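Local structure of sarcosine oxidase (Pyrococcus horikoshii, 1Y56) at residues I15-R27 and G337-E350. The protein probably oxidises L-proline as the FAD-containing beta subunit of a dye-linked L-proline dehydrogenase, in an assembly that also binds FMN. Numbering follows the deposited sequence.
Sequences IVGVTIAHELAKR and GFMMAPAVGEMVAE. With FAD (flavin-adenine dinucleotide), chain I.
Ile-20 and Gly-345 mark the meeting point of helices 15-26 and 337-350, where their CA atoms lie 3.9 Å apart; the short axes approach to 7.8 Å and run in the same general direction, crossing at -46°. Helix 15-26 follows the first strand of the Rossmann-type FAD-binding fold, its amino end directed at the cofactor diphosphate, and residues 337-339 lie beside the flavin. Residues of both segments therefore grip one FAD: Val-16 N donates to O2P, while Met-339 N reaches the flavin O2 at 2.7 Å in a nearly straight bond (172°).

At this end the methyl of Ala-341 sits between two side chains of the partner helix, touching Ile-15 CG1 at 3.6 Å and Thr-19 CG2. Ile-15 also meets the edge of the Phe-338 ring at CD2, its CG1 branch trans to the main-chain nitrogen (chi1 -169°). At the crossing, Gly-345 presents bare backbone to Ile-20 CG1 and Glu-23 CG; a CB would clash with Thr-19 O. Farther along, Ile-20 packs obliquely on Val-348, CG2 lying 3.8 Å from Val-348 CG1.

Charges close the far end. Arg-27 lays one guanidinium face over Ala-349 CB, while its NH2 pairs with Glu-23 OE1 of its own segment at 2.7 Å and its NH1 makes a long salt bridge to Glu-350 OE2. Cut back to an alanine, Arg-27 would probably leave Glu-23 OE1 without this salt bridge and uncover the methyl of Ala-349. Glu-346 turns its carboxylate to Arg-66 of helix 58-78, and Glu-350 OE1 accepts a bond from Lys-358 N. A bend at chi2 carries the Glu-23 carboxylate to Arg-27 NH2; turned away from its own carbonyl carbon at chi1, Glu-23 sets CG 3.6 Å from Glu-346 N.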
loop_
_atom_site.group_PDB
_atom_site.type_symbol
_atom_site.label_atom_id
_atom_site.label_comp_id
_atom_site.label_asym_id
_atom_site.label_seq_id
_atom_site.Cartn_x
_atom_site.Cartn_y
_atom_site.Cartn_z
ATOM N N ILE B 15 -6.136 -45.214 -13.720
ATOM C CA ILE B 15 -5.959 -46.593 -14.145
ATOM C C ILE B 15 -7.295 -47.183 -14.615
ATOM O O ILE B 15 -7.363 -47.785 -15.680
ATOM C CB ILE B 15 -5.243 -47.469 -13.064
ATOM C CG1 ILE B 15 -4.825 -48.842 -13.621
ATOM C CG2 ILE B 15 -6.096 -47.612 -11.809
ATOM C CD1 ILE B 15 -4.047 -48.798 -14.935
ATOM N N VAL B 16 -8.359 -46.958 -13.854
ATOM C CA VAL B 16 -9.658 -47.526 -14.201
ATOM C C VAL B 16 -10.235 -46.920 -15.483
ATOM O O VAL B 16 -10.626 -47.643 -16.408
ATOM C CB VAL B 16 -10.644 -47.439 -13.026
ATOM C CG1 VAL B 16 -11.999 -47.995 -13.418
ATOM C CG2 VAL B 16 -10.080 -48.215 -11.857
ATOM N N GLY B 17 -10.260 -45.593 -15.538
ATOM C CA GLY B 17 -10.782 -44.889 -16.698
ATOM C C GLY B 17 -10.092 -45.300 -17.983
ATOM O O GLY B 17 -10.772 -45.619 -18.957
ATOM N N VAL B 18 -8.752 -45.306 -17.986
ATOM C CA VAL B 18 -7.998 -45.564 -19.228
ATOM C C VAL B 18 -8.064 -47.039 -19.620
ATOM O O VAL B 18 -8.070 -47.376 -20.811
ATOM C CB VAL B 18 -6.516 -45.034 -19.219
ATOM C CG1 VAL B 18 -6.390 -43.822 -18.348
ATOM C CG2 VAL B 18 -5.528 -46.093 -18.780
ATOM N N THR B 19 -8.151 -47.900 -18.612
ATOM C CA THR B 19 -8.170 -49.328 -18.826
ATOM C C THR B 19 -9.485 -49.739 -19.484
ATOM O O THR B 19 -9.517 -50.654 -20.292
ATOM C CB THR B 19 -7.902 -50.075 -17.506
ATOM O OG1 THR B 19 -7.298 -51.338 -17.782
ATOM C CG2 THR B 19 -9.177 -50.274 -16.688
ATOM N N ILE B 20 -10.556 -49.032 -19.133
ATOM C CA ILE B 20 -11.876 -49.213 -19.731
ATOM C C ILE B 20 -11.874 -48.718 -21.179
ATOM O O ILE B 20 -12.281 -49.431 -22.091
ATOM C CB ILE B 20 -12.973 -48.470 -18.908
ATOM C CG1 ILE B 20 -13.232 -49.194 -17.577
ATOM C CG2 ILE B 20 -14.265 -48.320 -19.713
ATOM C CD1 ILE B 20 -14.055 -48.394 -16.553
ATOM N N ALA B 21 -11.412 -47.489 -21.380
ATOM C CA ALA B 21 -11.273 -46.942 -22.719
ATOM C C ALA B 21 -10.505 -47.934 -23.564
ATOM O O ALA B 21 -10.934 -48.283 -24.660
ATOM C CB ALA B 21 -10.544 -45.628 -22.677
ATOM N N HIS B 22 -9.388 -48.405 -23.016
ATOM C CA HIS B 22 -8.495 -49.328 -23.705
ATOM C C HIS B 22 -9.206 -50.566 -24.258
ATOM O O HIS B 22 -9.002 -50.930 -25.412
ATOM C CB HIS B 22 -7.333 -49.730 -22.798
ATOM C CG HIS B 22 -6.624 -50.962 -23.251
ATOM N ND1 HIS B 22 -5.893 -51.009 -24.418
ATOM C CD2 HIS B 22 -6.550 -52.199 -22.708
ATOM C CE1 HIS B 22 -5.392 -52.220 -24.570
ATOM N NE2 HIS B 22 -5.777 -52.963 -23.549
ATOM N N GLU B 23 -10.040 -51.202 -23.441
ATOM C CA GLU B 23 -10.816 -52.348 -23.907
ATOM C C GLU B 23 -11.831 -51.961 -24.979
ATOM O O GLU B 23 -11.962 -52.646 -25.982
ATOM C CB GLU B 23 -11.522 -53.064 -22.755
ATOM C CG GLU B 23 -10.609 -53.825 -21.815
ATOM C CD GLU B 23 -9.925 -55.046 -22.442
ATOM O OE1 GLU B 23 -10.092 -55.313 -23.657
ATOM O OE2 GLU B 23 -9.202 -55.742 -21.689
ATOM N N LEU B 24 -12.543 -50.865 -24.764
ATOM C CA LEU B 24 -13.558 -50.441 -25.704
ATOM C C LEU B 24 -12.948 -50.160 -27.072
ATOM O O LEU B 24 -13.516 -50.552 -28.103
ATOM C CB LEU B 24 -14.291 -49.202 -25.184
ATOM C CG LEU B 24 -15.306 -49.394 -24.052
ATOM C CD1 LEU B 24 -15.524 -48.076 -23.338
ATOM C CD2 LEU B 24 -16.627 -49.988 -24.537
ATOM N N ALA B 25 -11.786 -49.507 -27.066
ATOM C CA ALA B 25 -11.124 -49.075 -28.289
ATOM C C ALA B 25 -10.544 -50.235 -29.088
ATOM O O ALA B 25 -10.670 -50.273 -30.311
ATOM C CB ALA B 25 -10.055 -48.048 -27.983
ATOM N N LYS B 26 -9.913 -51.185 -28.404
ATOM C CA LYS B 26 -9.363 -52.343 -29.102
ATOM C C LYS B 26 -10.488 -53.260 -29.572
ATOM O O LYS B 26 -10.274 -54.109 -30.430
ATOM C CB LYS B 26 -8.308 -53.100 -28.275
ATOM C CG LYS B 26 -8.854 -54.007 -27.188
ATOM C CD LYS B 26 -8.275 -55.430 -27.275
ATOM C CE LYS B 26 -6.790 -55.514 -26.904
ATOM N NZ LYS B 26 -6.258 -56.909 -27.042
ATOM N N ARG B 27 -11.679 -53.074 -29.014
ATOM C CA ARG B 27 -12.865 -53.816 -29.432
ATOM C C ARG B 27 -13.563 -53.148 -30.616
ATOM O O ARG B 27 -14.635 -53.587 -31.040
ATOM C CB ARG B 27 -13.847 -53.965 -28.266
ATOM C CG ARG B 27 -13.571 -55.142 -27.345
ATOM C CD ARG B 27 -14.495 -55.094 -26.161
ATOM N NE ARG B 27 -14.596 -56.361 -25.444
ATOM C CZ ARG B 27 -13.649 -56.849 -24.644
ATOM N NH1 ARG B 27 -13.838 -58.002 -24.010
ATOM N NH2 ARG B 27 -12.510 -56.186 -24.476
ATOM N N GLY B 337 -8.429 -50.871 -6.088
ATOM C CA GLY B 337 -8.930 -50.656 -7.439
ATOM C C GLY B 337 -7.888 -50.687 -8.538
ATOM O O GLY B 337 -8.233 -50.881 -9.700
ATOM N N PHE B 338 -6.617 -50.489 -8.198
ATOM C CA PHE B 338 -5.558 -50.556 -9.214
ATOM C C PHE B 338 -5.412 -51.976 -9.775
ATOM O O PHE B 338 -5.460 -52.169 -10.988
ATOM C CB PHE B 338 -4.230 -50.027 -8.669
ATOM C CG PHE B 338 -3.027 -50.481 -9.437
ATOM C CD1 PHE B 338 -2.113 -51.360 -8.862
ATOM C CD2 PHE B 338 -2.787 -50.024 -10.727
ATOM C CE1 PHE B 338 -0.971 -51.786 -9.572
ATOM C CE2 PHE B 338 -1.650 -50.447 -11.449
ATOM C CZ PHE B 338 -0.746 -51.324 -10.870
ATOM N N MET B 339 -5.266 -52.954 -8.882
ATOM C CA MET B 339 -5.169 -54.356 -9.261
ATOM C C MET B 339 -6.370 -54.854 -10.076
ATOM O O MET B 339 -6.214 -55.672 -10.980
ATOM C CB MET B 339 -4.944 -55.226 -8.030
ATOM C CG MET B 339 -6.019 -55.160 -6.970
ATOM S SD MET B 339 -5.562 -56.167 -5.535
ATOM C CE MET B 339 -4.710 -55.011 -4.449
ATOM N N MET B 340 -7.558 -54.339 -9.782
ATOM C CA MET B 340 -8.766 -54.799 -10.472
ATOM C C MET B 340 -8.896 -54.281 -11.906
ATOM O O MET B 340 -9.568 -54.897 -12.739
ATOM C CB MET B 340 -10.010 -54.392 -9.687
ATOM C CG MET B 340 -10.322 -55.271 -8.506
ATOM S SD MET B 340 -11.783 -54.727 -7.605
ATOM C CE MET B 340 -13.071 -54.995 -8.827
ATOM N N ALA B 341 -8.252 -53.148 -12.178
ATOM C CA ALA B 341 -8.545 -52.339 -13.355
ATOM C C ALA B 341 -8.646 -53.098 -14.676
ATOM O O ALA B 341 -9.655 -52.965 -15.363
ATOM C CB ALA B 341 -7.569 -51.170 -13.461
ATOM N N PRO B 342 -7.618 -53.899 -15.039
ATOM C CA PRO B 342 -7.661 -54.647 -16.292
ATOM C C PRO B 342 -8.921 -55.481 -16.430
ATOM O O PRO B 342 -9.526 -55.511 -17.509
ATOM C CB PRO B 342 -6.458 -55.571 -16.167
ATOM C CG PRO B 342 -5.519 -54.799 -15.381
ATOM C CD PRO B 342 -6.357 -54.172 -14.327
ATOM N N ALA B 343 -9.314 -56.144 -15.348
ATOM C CA ALA B 343 -10.541 -56.918 -15.347
ATOM C C ALA B 343 -11.802 -56.058 -15.406
ATOM O O ALA B 343 -12.726 -56.389 -16.154
ATOM C CB ALA B 343 -10.582 -57.869 -14.173
ATOM N N VAL B 344 -11.865 -54.960 -14.648
ATOM C CA VAL B 344 -13.086 -54.140 -14.719
ATOM C C VAL B 344 -13.222 -53.492 -16.099
ATOM O O VAL B 344 -14.342 -53.252 -16.575
ATOM C CB VAL B 344 -13.268 -53.101 -13.567
ATOM C CG1 VAL B 344 -12.683 -53.611 -12.272
ATOM C CG2 VAL B 344 -12.704 -51.746 -13.931
ATOM N N GLY B 345 -12.080 -53.228 -16.740
ATOM C CA GLY B 345 -12.068 -52.723 -18.105
ATOM C C GLY B 345 -12.836 -53.706 -18.963
ATOM O O GLY B 345 -13.834 -53.347 -19.604
ATOM N N GLU B 346 -12.385 -54.959 -18.935
ATOM C CA GLU B 346 -13.055 -56.053 -19.627
ATOM C C GLU B 346 -14.556 -56.131 -19.305
ATOM O O GLU B 346 -15.374 -56.166 -20.221
ATOM C CB GLU B 346 -12.362 -57.376 -19.298
ATOM C CG GLU B 346 -12.629 -58.505 -20.280
ATOM C CD GLU B 346 -11.835 -59.762 -19.936
ATOM O OE1 GLU B 346 -10.796 -60.002 -20.609
ATOM O OE2 GLU B 346 -12.239 -60.491 -18.987
ATOM N N MET B 347 -14.916 -56.142 -18.021
ATOM C CA MET B 347 -16.326 -56.201 -17.612
ATOM C C MET B 347 -17.178 -55.053 -18.166
ATOM O O MET B 347 -18.228 -55.294 -18.754
ATOM C CB MET B 347 -16.445 -56.197 -16.091
ATOM C CG MET B 347 -16.218 -57.524 -15.427
ATOM S SD MET B 347 -15.963 -57.256 -13.666
ATOM C CE MET B 347 -16.662 -58.749 -13.011
ATOM N N VAL B 348 -16.729 -53.814 -17.952
ATOM C CA VAL B 348 -17.462 -52.627 -18.383
ATOM C C VAL B 348 -17.623 -52.644 -19.897
ATOM O O VAL B 348 -18.714 -52.410 -20.396
ATOM C CB VAL B 348 -16.792 -51.307 -17.894
ATOM C CG1 VAL B 348 -17.426 -50.076 -18.550
ATOM C CG2 VAL B 348 -16.858 -51.199 -16.376
ATOM N N ALA B 349 -16.545 -52.948 -20.621
ATOM C CA ALA B 349 -16.607 -53.084 -22.082
ATOM C C ALA B 349 -17.746 -54.028 -22.490
ATOM O O ALA B 349 -18.622 -53.649 -23.258
ATOM C CB ALA B 349 -15.282 -53.575 -22.633
ATOM N N GLU B 350 -17.740 -55.237 -21.934
ATOM C CA GLU B 350 -18.763 -56.236 -22.202
ATOM C C GLU B 350 -20.170 -55.777 -21.845
ATOM O O GLU B 350 -21.113 -56.047 -22.583
ATOM C CB GLU B 350 -18.432 -57.540 -21.485
ATOM C CG GLU B 350 -17.309 -58.337 -22.137
ATOM C CD GLU B 350 -16.893 -59.557 -21.326
ATOM O OE1 GLU B 350 -17.547 -59.867 -20.301
ATOM O OE2 GLU B 350 -15.899 -60.212 -21.718
HETATM P PA FAD I . -8.325 -42.259 -9.899
HETATM O O1A FAD I . -8.495 -41.249 -8.805
HETATM O O2A FAD I . -6.941 -42.782 -10.182
HETATM O O5B FAD I . -8.998 -41.679 -11.235
HETATM C C5B FAD I . -10.121 -40.816 -11.178
HETATM C C4B FAD I . -9.805 -39.636 -12.076
HETATM O O4B FAD I . -11.004 -38.919 -12.346
HETATM C C3B FAD I . -8.831 -38.646 -11.440
HETATM O O3B FAD I . -7.606 -38.619 -12.192
HETATM C C2B FAD I . -9.559 -37.313 -11.484
HETATM O O2B FAD I . -8.780 -36.240 -11.990
HETATM C C1B FAD I . -10.662 -37.549 -12.480
HETATM N N9A FAD I . -11.811 -36.648 -12.249
HETATM C C8A FAD I . -12.427 -36.369 -11.085
HETATM N N7A FAD I . -13.412 -35.473 -11.331
HETATM C C5A FAD I . -13.401 -35.200 -12.650
HETATM C C6A FAD I . -14.167 -34.385 -13.477
HETATM N N6A FAD I . -15.184 -33.647 -12.967
HETATM N N1A FAD I . -13.891 -34.338 -14.795
HETATM C C2A FAD I . -12.887 -35.067 -15.328
HETATM N N3A FAD I . -12.130 -35.864 -14.558
HETATM C C4A FAD I . -12.382 -35.945 -13.223
HETATM N N1 FAD I . -4.870 -50.186 -5.220
HETATM C C2 FAD I . -4.355 -51.394 -5.514
HETATM O O2 FAD I . -4.986 -52.141 -6.284
HETATM N N3 FAD I . -3.183 -51.824 -5.006
HETATM C C4 FAD I . -2.443 -51.067 -4.173
HETATM O O4 FAD I . -1.350 -51.482 -3.718
HETATM C C4X FAD I . -2.911 -49.810 -3.809
HETATM N N5 FAD I . -2.229 -48.988 -2.971
HETATM C C5X FAD I . -2.722 -47.762 -2.654
HETATM C C6 FAD I . -1.986 -46.943 -1.788
HETATM C C7 FAD I . -2.458 -45.672 -1.445
HETATM C C7M FAD I . -1.653 -44.801 -0.507
HETATM C C8 FAD I . -3.679 -45.229 -1.974
HETATM C C8M FAD I . -4.229 -43.896 -1.645
HETATM C C9 FAD I . -4.414 -46.042 -2.836
HETATM C C9A FAD I . -3.947 -47.309 -3.188
HETATM N N10 FAD I . -4.679 -48.075 -4.025
HETATM C C10 FAD I . -4.211 -49.362 -4.383
HETATM C "C1'" FAD I . -5.955 -47.587 -4.538
HETATM C "C2'" FAD I . -5.847 -47.234 -5.997
HETATM O "O2'" FAD I . -5.016 -46.084 -6.095
HETATM C "C3'" FAD I . -7.226 -46.878 -6.501
HETATM O "O3'" FAD I . -8.126 -47.961 -6.232
HETATM C "C4'" FAD I . -7.174 -46.608 -7.993
HETATM O "O4'" FAD I . -6.246 -45.552 -8.301
HETATM C "C5'" FAD I . -8.547 -46.229 -8.515
HETATM O "O5'" FAD I . -8.329 -45.785 -9.847
HETATM P P FAD I . -9.410 -44.835 -10.517
HETATM O O1P FAD I . -10.764 -45.421 -10.210
HETATM O O2P FAD I . -8.958 -44.599 -11.930
HETATM O O3P FAD I . -9.268 -43.522 -9.593
#